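Local atomic coordinates of adenosine deaminase (Burkholderia ambifaria, PDB entry 4GXW), a protein that is a zinc-binding TIM-barrel amidohydrolase that probably removes an amino group from a purine by hydrolysis. Residues 40-44 / 45-49; 126-130 / 131-135; 192-196 / 197-201; 306-310 / 311-315. All coordinates share one frame; numbering follows the deposited sequence.

Contact 1: 40-44 / 45-49; sequences GAVRH and DTFVA
The first turn of helix 44-54, entered from the loop that follows the zinc-bearing strand end of this TIM-barrel amidohydrolase, is closed here by its own backbone and by a histidine-carboxylate pair. Arg43 holds the N-cap position, and its carbonyl O receives Phe47 N at 2.9 Å; one residue on, His44 O takes Val48 N at 3.0 Å, so the helical pattern starts at once. With CG anti to the backbone N (chi1 175°), the His44 imidazole is carried beside its own carbonyl carbon, toward Asp45 and Val48, and ND1 donates to Asp45 OD1 at 2.9 Å. This bond is nearly straight, 170° at the hydrogen, and lies in the ring plane, while the carboxylate is turned 68° from the ring. His44 CE1 meets Val48 CG2 at 3.7 Å, one helical turn further along. On the inner side Val42 CG1 reaches Phe47 CB at 4.1 Å; valine and phenylalanine suit this place because both face helix 77-87, with Leu83 touching each. Arg43 is extended and carries its guanidinium off to Asp104 and Glu103, and Thr46 OG1 bonds to Glu100, tying the turn to helix 91-106. His44 NE2 adds a weak hydrogen bond to Asp64, so bonds at both ring nitrogens limit the ring's rotation, and the two carboxylates might offset a positive charge on it.

Contact 2: 126-130 / 131-135; sequences SGIPY and ADAQA
This is a local contact round the start of helix 130-148, where the short connection from helix 119-126 turns into the next helix, well away from the zinc site. Its main side-chain link joins Tyr130 to Gln134, one turn apart: Tyr130 OH donates to Gln134 OE1 at 2.7 Å. The hydroxyl comes in tilted 22° from the amide's carbonyl plane, and OE1 sits at the edge of the phenol, with ring and amide planes 77° apart. Tyr130 has CG anti to its own N (chi1 -176°), which lays the ring alongside the helix; the extended chain of Gln134 carries OE1 to the hydroxyl, while Gln134 CB lies 3.7 Å from Tyr130 CE1. The amide's other end, NE2, bonds to Asn177 O, so both halves of the glutamine are used and its flip is fixed. Both side chains also lie against strand 151-159 of the TIM barrel, Tyr130 on Pro156 and Gln134 on Leu154. Pro129 occupies the N-cap position of the helix, and its carbonyl O accepts Ala133 N at 3.0 Å, followed by Gln134 N to Tyr130 O at 2.8 Å. Proline's restricted phi is compatible with the extended N-cap conformation. Pro129 CG also touches Asp132 OD2 at 3.7 Å, while on the buried side Ile128 CG2 packs on Ala133 CB at 4.0 Å, and the same small alanine touches Leu94 of helix 91-106. The tyrosine ring itself stacks on Trp173 of helix 164-176.

Contact 3: 192-196 / 197-201; sequences NDRPP and ELFWK
Phe199 N donates to Pro196 O at 3.0 Å, the shorter of two backbone bonds that wind residues 195-199 into a 3-10 turn; in the other, Leu198 N reaches Pro195 O at 3.1 Å. Both are bonds from residue i+3 to residue i, and in each the donor stands well above the carbonyl plane, by 47° at Pro196 and similarly at Pro195, consistent with the tight 3-10 winding. Pro196 begins the turn and its restricted phi fits it; Pro195, still extended, leads in, and neither nitrogen has a hydrogen to donate. The side chains then close over the turn. Arg194, bent at chi2 and chi3, folds back so that Leu198 CD2 lies over the centre of one guanidinium face, 3.6 Å from Arg194 CZ. A branched apolar side chain can cover that flat face while the edge keeps its polar partners: NE and NH2 donate to the carbonyls of Arg160 and Gln162. On the other flank Glu197 sets CG between its backbone N and carbonyl carbon (chi1 66°), turning the carboxylate back along the prolines, where Glu197 OE1 meets Pro195 CB at 3.5 Å. The Phe199 ring turns its edge to Pro195 O, with Phe199 CD2 at 3.7 Å. The turn leads from strand 184-188 of the barrel into helix 200-208; Leu198 and Phe199 rest on Pro164 at the start of helix 164-176, and Pro196 and Glu197 meet Thr229 of helix 224-232.

Contact 4: 306-310 / 311-315; sequences HKVNP and SEAWE
With chi1 at 67°, Asn309 places its amide between its backbone N and carbonyl carbon, bent forward to the helix that follows, while Glu312, with chi1 -72° and an extended chain beyond CG, reaches back to meet it. Asn309 OD1 thus accepts Glu312 N at 2.9 Å, and Glu312 OE1 accepts Asn309 N, also at 2.9 Å, through its anti lone pair. These reciprocal bonds make a capping box at the N terminus of helix 310-319: asparagine's short amide can reach an N-H of the first turn, and glutamate is long enough to return the bond. The two side chains cross at about a right angle, yet amide and carboxylate planes are only 18° apart. Water 1 donates to Glu312 OE2 and to Lys307 O, 2.8 Å each, so both carboxylate oxygens are bound. Pro310 suits the first helical turn, having no N-H to satisfy, and its carbonyl O accepts Trp314 N at 3.2 Å; the same O lies in the plane of the indole at its edge, 3.1 Å from Trp314 CD1. Val308 CG2 packs on Ala313 CB at 4.1 Å. Ser311 OG is hydrogen-bonded to His108 ND1, and Trp314 lies against Leu328 and Phe331 of helix 325-338.

How the contacts relate
All four contacts are local and follow in series along one TIM-barrel chain, none nested in or crossing another. Contact 1 closes the loop after strand 31-33 at the start of helix 44-54; contact 2 closes the link between helices 119-126 and 130-148; contact 3 leads from strand 184-188 to helix 200-208; contact 4 joins helix 303-306 to helix 310-319. Contacts 1 and 4 approach most closely, nearest atoms about 5 Å apart, and Thr304, two residues ahead of contact 4, hydrogen-bonds to Gly40 and Val42 of contact 1. Helix 91-106 touches both contacts 1 and 2, and helix 164-176 both 2 and 3. Contact 4 lies across the chain's centre from contacts 2 and 3.

Contact 1: 40-44 / 45-49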
loop_
_atom_site.group_PDB
_atom_site.type_symbol
_atom_site.label_atom_id
_atom_site.label_comp_id
_atom_site.label_asym_id
_atom_site.label_seq_id
_atom_site.Cartn_x
_atom_site.Cartn_y
_atom_site.Cartn_z
ATOM N N GLY A 40 -4.093 -8.037 -3.462
ATOM C CA GLY A 40 -3.511 -8.499 -2.207
ATOM C C GLY A 40 -4.411 -8.276 -0.997
ATOM O O GLY A 40 -3.985 -8.450 0.156
ATOM N N ALA A 41 -5.654 -7.876 -1.263
ATOM C CA ALA A 41 -6.637 -7.581 -0.223
ATOM C C ALA A 41 -7.894 -8.432 -0.376
ATOM O O ALA A 41 -8.932 -8.103 0.182
ATOM C CB ALA A 41 -7.003 -6.101 -0.234
ATOM N N VAL A 42 -7.811 -9.516 -1.141
ATOM C CA VAL A 42 -8.956 -10.404 -1.287
ATOM C C VAL A 42 -9.124 -11.266 -0.037
ATOM O O VAL A 42 -8.174 -11.918 0.406
ATOM C CB VAL A 42 -8.808 -11.291 -2.547
ATOM C CG1 VAL A 42 -9.989 -12.227 -2.684
ATOM C CG2 VAL A 42 -8.664 -10.414 -3.793
ATOM N N ARG A 43 -10.327 -11.269 0.531
ATOM C CA ARG A 43 -10.596 -12.084 1.715
ATOM C C ARG A 43 -10.493 -13.564 1.364
ATOM O O ARG A 43 -10.909 -13.976 0.277
ATOM C CB ARG A 43 -11.991 -11.788 2.263
ATOM C CG ARG A 43 -12.205 -10.354 2.722
ATOM C CD ARG A 43 -13.651 -10.150 3.134
ATOM N NE ARG A 43 -13.970 -8.745 3.355
ATOM C CZ ARG A 43 -15.202 -8.259 3.392
ATOM N NH1 ARG A 43 -16.250 -9.065 3.243
ATOM N NH2 ARG A 43 -15.391 -6.964 3.575
ATOM N N HIS A 44 -9.956 -14.358 2.286
ATOM C CA HIS A 44 -9.805 -15.792 2.053
ATOM C C HIS A 44 -11.094 -16.433 1.545
ATOM O O HIS A 44 -11.077 -17.187 0.571
ATOM C CB HIS A 44 -9.336 -16.492 3.330
ATOM C CG HIS A 44 -9.275 -17.983 3.214
ATOM N ND1 HIS A 44 -10.371 -18.791 3.435
ATOM C CD2 HIS A 44 -8.256 -18.812 2.892
ATOM C CE1 HIS A 44 -10.025 -20.054 3.260
ATOM N NE2 HIS A 44 -8.749 -20.095 2.926
ATOM N N ASP A 45 -12.218 -16.116 2.178
ATOM C CA ASP A 45 -13.472 -16.756 1.791
ATOM C C ASP A 45 -14.022 -16.260 0.443
ATOM O O ASP A 45 -14.750 -16.977 -0.249
ATOM C CB ASP A 45 -14.508 -16.633 2.910
ATOM C CG ASP A 45 -14.111 -17.407 4.158
ATOM O OD1 ASP A 45 -13.113 -18.162 4.120
ATOM O OD2 ASP A 45 -14.804 -17.266 5.186
ATOM N N THR A 46 -13.664 -15.042 0.065
ATOM C CA THR A 46 -14.019 -14.561 -1.265
ATOM C C THR A 46 -13.152 -15.238 -2.328
ATOM O O THR A 46 -13.633 -15.562 -3.415
ATOM C CB THR A 46 -13.930 -13.028 -1.348
ATOM O OG1 THR A 46 -14.885 -12.479 -0.434
ATOM C CG2 THR A 46 -14.237 -12.538 -2.753
ATOM N N PHE A 47 -11.883 -15.467 -1.991
ATOM C CA PHE A 47 -10.968 -16.223 -2.848
ATOM C C PHE A 47 -11.555 -17.617 -3.107
ATOM O O PHE A 47 -11.575 -18.094 -4.247
ATOM C CB PHE A 47 -9.588 -16.312 -2.178
ATOM C CG PHE A 47 -8.459 -16.665 -3.120
ATOM C CD1 PHE A 47 -8.276 -17.969 -3.555
ATOM C CD2 PHE A 47 -7.554 -15.695 -3.531
ATOM C CE1 PHE A 47 -7.227 -18.293 -4.413
ATOM C CE2 PHE A 47 -6.505 -16.014 -4.386
ATOM C CZ PHE A 47 -6.343 -17.311 -4.824
ATOM N N VAL A 48 -12.045 -18.258 -2.046
ATOM C CA VAL A 48 -12.715 -19.554 -2.153
ATOM C C VAL A 48 -13.922 -19.506 -3.092
ATOM O O VAL A 48 -14.060 -20.354 -3.976
ATOM C CB VAL A 48 -13.133 -20.064 -0.760
ATOM C CG1 VAL A 48 -14.084 -21.251 -0.868
ATOM C CG2 VAL A 48 -11.898 -20.429 0.043
ATOM N N ALA A 49 -14.780 -18.504 -2.913
ATOM C CA ALA A 49 -15.986 -18.367 -3.727
ATOM C C ALA A 49 -15.641 -18.186 -5.196
ATOM O O ALA A 49 -16.263 -18.798 -6.070
ATOM C CB ALA A 49 -16.829 -17.203 -3.238
#

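Contact 2: 126-130 / 131-135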
loop_
_atom_site.group_PDB
_atom_site.type_symbol
_atom_site.label_atom_id
_atom_site.label_comp_id
_atom_site.label_asym_id
_atom_site.label_seq_id
_atom_site.Cartn_x
_atom_site.Cartn_y
_atom_site.Cartn_z
ATOM N N SER A 126 -7.019 -11.960 -17.899
ATOM C CA SER A 126 -8.408 -12.274 -17.554
ATOM C C SER A 126 -9.352 -12.099 -18.740
ATOM O O SER A 126 -10.415 -12.710 -18.778
ATOM C CB SER A 126 -8.902 -11.429 -16.375
ATOM O OG SER A 126 -7.964 -11.410 -15.317
ATOM N N GLY A 127 -8.967 -11.263 -19.702
ATOM C CA GLY A 127 -9.784 -11.012 -20.882
ATOM C C GLY A 127 -11.020 -10.172 -20.598
ATOM O O GLY A 127 -12.084 -10.390 -21.186
ATOM N N ILE A 128 -10.887 -9.233 -19.668
ATOM C CA ILE A 128 -11.960 -8.299 -19.349
ATOM C C ILE A 128 -11.576 -6.925 -19.886
ATOM O O ILE A 128 -10.537 -6.384 -19.516
ATOM C CB ILE A 128 -12.178 -8.202 -17.833
ATOM C CG1 ILE A 128 -12.550 -9.577 -17.262
ATOM C CG2 ILE A 128 -13.260 -7.181 -17.514
ATOM C CD1 ILE A 128 -12.595 -9.620 -15.742
ATOM N N PRO A 129 -12.395 -6.364 -20.785
ATOM C CA PRO A 129 -12.051 -5.064 -21.374
ATOM C C PRO A 129 -11.840 -3.978 -20.322
ATOM O O PRO A 129 -12.548 -3.957 -19.297
ATOM C CB PRO A 129 -13.276 -4.738 -22.234
ATOM C CG PRO A 129 -13.826 -6.083 -22.610
ATOM C CD PRO A 129 -13.603 -6.950 -21.394
ATOM N N TYR A 130 -10.864 -3.103 -20.573
ATOM C CA TYR A 130 -10.511 -2.046 -19.631
ATOM C C TYR A 130 -11.740 -1.265 -19.160
ATOM O O TYR A 130 -11.927 -1.043 -17.966
ATOM C CB TYR A 130 -9.486 -1.051 -20.219
ATOM C CG TYR A 130 -9.076 -0.046 -19.177
ATOM C CD1 TYR A 130 -9.799 1.128 -18.985
ATOM C CD2 TYR A 130 -8.006 -0.299 -18.331
ATOM C CE1 TYR A 130 -9.467 2.022 -17.995
ATOM C CE2 TYR A 130 -7.656 0.592 -17.336
ATOM C CZ TYR A 130 -8.391 1.748 -17.162
ATOM O OH TYR A 130 -8.036 2.621 -16.155
ATOM N N ALA A 131 -12.549 -0.811 -20.112
ATOM C CA ALA A 131 -13.677 0.064 -19.796
ATOM C C ALA A 131 -14.631 -0.583 -18.798
ATOM O O ALA A 131 -15.110 0.064 -17.867
ATOM C CB ALA A 131 -14.418 0.463 -21.066
ATOM N N ASP A 132 -14.894 -1.871 -18.990
ATOM C CA ASP A 132 -15.779 -2.605 -18.092
ATOM C C ASP A 132 -15.139 -2.851 -16.735
ATOM O O ASP A 132 -15.799 -2.769 -15.706
ATOM C CB ASP A 132 -16.202 -3.930 -18.727
ATOM C CG ASP A 132 -16.940 -3.736 -20.027
ATOM O OD1 ASP A 132 -17.731 -2.769 -20.111
ATOM O OD2 ASP A 132 -16.734 -4.540 -20.956
ATOM N N ALA A 133 -13.844 -3.151 -16.742
ATOM C CA ALA A 133 -13.128 -3.394 -15.494
ATOM C C ALA A 133 -13.081 -2.131 -14.636
ATOM O O ALA A 133 -13.384 -2.166 -13.439
ATOM C CB ALA A 133 -11.726 -3.900 -15.780
ATOM N N GLN A 134 -12.697 -1.009 -15.237
ATOM C CA GLN A 134 -12.611 0.240 -14.487
ATOM C C GLN A 134 -13.985 0.658 -13.966
ATOM O O GLN A 134 -14.107 1.085 -12.820
ATOM C CB GLN A 134 -11.981 1.371 -15.313
ATOM C CG GLN A 134 -11.619 2.569 -14.439
ATOM C CD GLN A 134 -11.355 3.833 -15.219
ATOM O OE1 GLN A 134 -10.210 4.150 -15.559
ATOM N NE2 GLN A 134 -12.411 4.579 -15.486
ATOM N N ALA A 135 -15.016 0.527 -14.798
ATOM C CA ALA A 135 -16.357 0.894 -14.358
ATOM C C ALA A 135 -16.784 0.070 -13.147
ATOM O O ALA A 135 -17.400 0.587 -12.221
ATOM C CB ALA A 135 -17.360 0.745 -15.492
#

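Contact 3: 192-196 / 197-201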
loop_
_atom_site.group_PDB
_atom_site.type_symbol
_atom_site.label_atom_id
_atom_site.label_comp_id
_atom_site.label_asym_id
_atom_site.label_seq_id
_atom_site.Cartn_x
_atom_site.Cartn_y
_atom_site.Cartn_z
ATOM N N ASN A 192 13.663 -6.290 -9.983
ATOM C CA ASN A 192 14.956 -6.762 -10.477
ATOM C C ASN A 192 15.017 -6.778 -12.002
ATOM O O ASN A 192 14.138 -7.344 -12.652
ATOM C CB ASN A 192 15.243 -8.180 -9.973
ATOM C CG ASN A 192 15.064 -8.325 -8.477
ATOM O OD1 ASN A 192 13.971 -8.119 -7.950
ATOM N ND2 ASN A 192 16.134 -8.716 -7.788
ATOM N N ASP A 193 16.046 -6.146 -12.556
ATOM C CA ASP A 193 16.276 -6.132 -14.004
ATOM C C ASP A 193 15.204 -5.422 -14.840
ATOM O O ASP A 193 15.228 -5.508 -16.074
ATOM C CB ASP A 193 16.482 -7.558 -14.531
ATOM C CG ASP A 193 17.591 -8.283 -13.807
ATOM O OD1 ASP A 193 18.696 -7.715 -13.701
ATOM O OD2 ASP A 193 17.352 -9.409 -13.321
ATOM N N ARG A 194 14.283 -4.720 -14.184
ATOM C CA ARG A 194 13.234 -3.972 -14.871
ATOM C C ARG A 194 13.226 -2.545 -14.330
ATOM O O ARG A 194 12.299 -2.127 -13.625
ATOM C CB ARG A 194 11.862 -4.634 -14.693
ATOM C CG ARG A 194 11.814 -6.104 -15.094
ATOM C CD ARG A 194 12.103 -6.296 -16.573
ATOM N NE ARG A 194 10.996 -5.817 -17.398
ATOM C CZ ARG A 194 11.012 -5.781 -18.724
ATOM N NH1 ARG A 194 12.084 -6.183 -19.394
ATOM N NH2 ARG A 194 9.953 -5.333 -19.383
ATOM N N PRO A 195 14.274 -1.779 -14.651
ATOM C CA PRO A 195 14.473 -0.490 -13.982
ATOM C C PRO A 195 13.451 0.564 -14.416
ATOM O O PRO A 195 12.877 0.474 -15.507
ATOM C CB PRO A 195 15.892 -0.106 -14.401
ATOM C CG PRO A 195 16.051 -0.736 -15.730
ATOM C CD PRO A 195 15.350 -2.065 -15.614
ATOM N N PRO A 196 13.237 1.575 -13.570
ATOM C CA PRO A 196 12.147 2.528 -13.828
ATOM C C PRO A 196 12.287 3.327 -15.127
ATOM O O PRO A 196 11.259 3.634 -15.739
ATOM C CB PRO A 196 12.181 3.439 -12.592
ATOM C CG PRO A 196 13.584 3.286 -12.041
ATOM C CD PRO A 196 13.929 1.848 -12.295
ATOM N N GLU A 197 13.510 3.638 -15.542
ATOM C CA GLU A 197 13.700 4.401 -16.771
ATOM C C GLU A 197 13.212 3.674 -18.029
ATOM O O GLU A 197 12.960 4.293 -19.053
ATOM C CB GLU A 197 15.156 4.859 -16.924
ATOM C CG GLU A 197 16.184 3.748 -17.112
ATOM C CD GLU A 197 16.790 3.226 -15.818
ATOM O OE1 GLU A 197 16.144 3.327 -14.740
ATOM O OE2 GLU A 197 17.925 2.685 -15.888
ATOM N N LEU A 198 13.069 2.353 -17.944
ATOM C CA LEU A 198 12.523 1.587 -19.054
ATOM C C LEU A 198 11.121 2.079 -19.437
ATOM O O LEU A 198 10.709 1.974 -20.597
ATOM C CB LEU A 198 12.489 0.099 -18.679
ATOM C CG LEU A 198 12.017 -0.934 -19.698
ATOM C CD1 LEU A 198 12.864 -0.839 -20.967
ATOM C CD2 LEU A 198 12.087 -2.339 -19.091
ATOM N N PHE A 199 10.421 2.636 -18.450
ATOM C CA PHE A 199 9.014 3.032 -18.562
ATOM C C PHE A 199 8.829 4.547 -18.664
ATOM O O PHE A 199 7.769 5.086 -18.332
ATOM C CB PHE A 199 8.238 2.434 -17.381
ATOM C CG PHE A 199 8.351 0.941 -17.333
ATOM C CD1 PHE A 199 7.501 0.156 -18.097
ATOM C CD2 PHE A 199 9.369 0.320 -16.617
ATOM C CE1 PHE A 199 7.627 -1.222 -18.117
ATOM C CE2 PHE A 199 9.497 -1.064 -16.630
ATOM C CZ PHE A 199 8.624 -1.832 -17.377
ATOM N N TRP A 200 9.857 5.230 -19.162
ATOM C CA TRP A 200 9.825 6.684 -19.278
ATOM C C TRP A 200 8.621 7.171 -20.085
ATOM O O TRP A 200 8.026 8.200 -19.758
ATOM C CB TRP A 200 11.128 7.221 -19.899
ATOM C CG TRP A 200 11.326 6.856 -21.336
ATOM C CD1 TRP A 200 12.008 5.775 -21.823
ATOM C CD2 TRP A 200 10.852 7.575 -22.484
ATOM N NE1 TRP A 200 11.972 5.773 -23.195
ATOM C CE2 TRP A 200 11.269 6.867 -23.627
ATOM C CE3 TRP A 200 10.108 8.751 -22.653
ATOM C CZ2 TRP A 200 10.966 7.294 -24.927
ATOM C CZ3 TRP A 200 9.812 9.171 -23.930
ATOM C CH2 TRP A 200 10.236 8.445 -25.057
ATOM N N LYS A 201 8.257 6.451 -21.139
ATOM C CA LYS A 201 7.199 6.933 -22.021
ATOM C C LYS A 201 5.834 6.995 -21.338
ATOM O O LYS A 201 5.097 7.981 -21.478
ATOM C CB LYS A 201 7.141 6.083 -23.289
ATOM C CG LYS A 201 6.320 6.687 -24.404
ATOM C CD LYS A 201 6.488 5.885 -25.690
ATOM C CE LYS A 201 5.539 6.360 -26.753
ATOM N NZ LYS A 201 5.681 5.478 -27.928
#

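Contact 4: 306-310 / 311-315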
loop_
_atom_site.group_PDB
_atom_site.type_symbol
_atom_site.label_atom_id
_atom_site.label_comp_id
_atom_site.label_asym_id
_atom_site.label_seq_id
_atom_site.Cartn_x
_atom_site.Cartn_y
_atom_site.Cartn_z
ATOM N N HIS A 306 -0.489 -10.734 3.659
ATOM C CA HIS A 306 0.520 -10.468 4.685
ATOM C C HIS A 306 -0.040 -10.670 6.091
ATOM O O HIS A 306 0.708 -10.621 7.064
ATOM C CB HIS A 306 1.038 -9.031 4.587
ATOM C CG HIS A 306 1.999 -8.796 3.461
ATOM N ND1 HIS A 306 2.829 -7.695 3.427
ATOM C CD2 HIS A 306 2.257 -9.500 2.337
ATOM C CE1 HIS A 306 3.557 -7.735 2.325
ATOM N NE2 HIS A 306 3.233 -8.820 1.646
ATOM N N LYS A 307 -1.351 -10.876 6.191
ATOM C CA LYS A 307 -2.031 -10.996 7.485
ATOM C C LYS A 307 -1.795 -9.768 8.357
ATOM O O LYS A 307 -1.443 -9.885 9.538
ATOM C CB LYS A 307 -1.594 -12.259 8.236
ATOM C CG LYS A 307 -1.867 -13.561 7.497
ATOM C CD LYS A 307 -1.381 -14.758 8.313
ATOM C CE LYS A 307 -1.569 -16.068 7.561
ATOM N NZ LYS A 307 -0.963 -17.233 8.268
ATOM N N VAL A 308 -1.994 -8.590 7.779
ATOM C CA VAL A 308 -1.837 -7.340 8.508
ATOM C C VAL A 308 -2.937 -6.356 8.111
ATOM O O VAL A 308 -3.136 -6.082 6.929
ATOM C CB VAL A 308 -0.404 -6.746 8.304
ATOM C CG1 VAL A 308 -0.131 -6.408 6.829
ATOM C CG2 VAL A 308 -0.162 -5.536 9.203
ATOM N N ASN A 309 -3.676 -5.854 9.095
ATOM C CA ASN A 309 -4.687 -4.826 8.832
ATOM C C ASN A 309 -4.093 -3.433 9.139
ATOM O O ASN A 309 -2.983 -3.349 9.688
ATOM C CB ASN A 309 -5.990 -5.141 9.590
ATOM C CG ASN A 309 -5.842 -5.040 11.092
ATOM O OD1 ASN A 309 -5.282 -4.071 11.608
ATOM N ND2 ASN A 309 -6.360 -6.041 11.813
ATOM N N PRO A 310 -4.801 -2.336 8.782
ATOM C CA PRO A 310 -4.212 -1.007 8.984
ATOM C C PRO A 310 -3.852 -0.725 10.450
ATOM O O PRO A 310 -2.793 -0.146 10.698
ATOM C CB PRO A 310 -5.309 -0.061 8.486
ATOM C CG PRO A 310 -5.991 -0.858 7.391
ATOM C CD PRO A 310 -6.006 -2.274 7.929
ATOM N N SER A 311 -4.693 -1.131 11.400
ATOM C CA SER A 311 -4.380 -0.923 12.817
ATOM C C SER A 311 -3.095 -1.637 13.234
ATOM O O SER A 311 -2.319 -1.118 14.045
ATOM C CB SER A 311 -5.551 -1.359 13.705
ATOM O OG SER A 311 -6.713 -0.607 13.401
ATOM N N GLU A 312 -2.874 -2.822 12.672
ATOM C CA GLU A 312 -1.684 -3.609 12.958
ATOM C C GLU A 312 -0.425 -3.026 12.314
ATOM O O GLU A 312 0.663 -3.094 12.896
ATOM C CB GLU A 312 -1.893 -5.056 12.502
ATOM C CG GLU A 312 -2.860 -5.856 13.370
ATOM C CD GLU A 312 -3.186 -7.219 12.790
ATOM O OE1 GLU A 312 -3.331 -7.322 11.550
ATOM O OE2 GLU A 312 -3.285 -8.198 13.568
ATOM N N ALA A 313 -0.562 -2.470 11.112
ATOM C CA ALA A 313 0.584 -1.846 10.469
ATOM C C ALA A 313 1.103 -0.667 11.289
ATOM O O ALA A 313 2.309 -0.522 11.489
ATOM C CB ALA A 313 0.239 -1.426 9.037
ATOM N N TRP A 314 0.180 0.147 11.792
ATOM C CA TRP A 314 0.525 1.242 12.684
ATOM C C TRP A 314 1.136 0.734 14.002
ATOM O O TRP A 314 2.148 1.259 14.475
ATOM C CB TRP A 314 -0.705 2.152 12.900
ATOM C CG TRP A 314 -0.918 3.006 11.703
ATOM C CD1 TRP A 314 -1.534 2.650 10.540
ATOM C CD2 TRP A 314 -0.430 4.342 11.507
ATOM N NE1 TRP A 314 -1.484 3.692 9.639
ATOM C CE2 TRP A 314 -0.808 4.737 10.208
ATOM C CE3 TRP A 314 0.277 5.243 12.309
ATOM C CZ2 TRP A 314 -0.497 5.999 9.692
ATOM C CZ3 TRP A 314 0.584 6.489 11.796
ATOM C CH2 TRP A 314 0.198 6.855 10.501
ATOM N N GLU A 315 0.541 -0.312 14.570
ATOM C CA GLU A 315 1.065 -0.925 15.791
ATOM C C GLU A 315 2.539 -1.332 15.641
ATOM O O GLU A 315 3.358 -1.043 16.516
ATOM C CB GLU A 315 0.225 -2.145 16.169
ATOM C CG GLU A 315 0.815 -2.957 17.313
ATOM C CD GLU A 315 -0.012 -4.178 17.662
ATOM O OE1 GLU A 315 -1.242 -4.148 17.436
ATOM O OE2 GLU A 315 0.565 -5.177 18.161
HETATM O O HOH W 1 -2.244 -10.377 12.140
#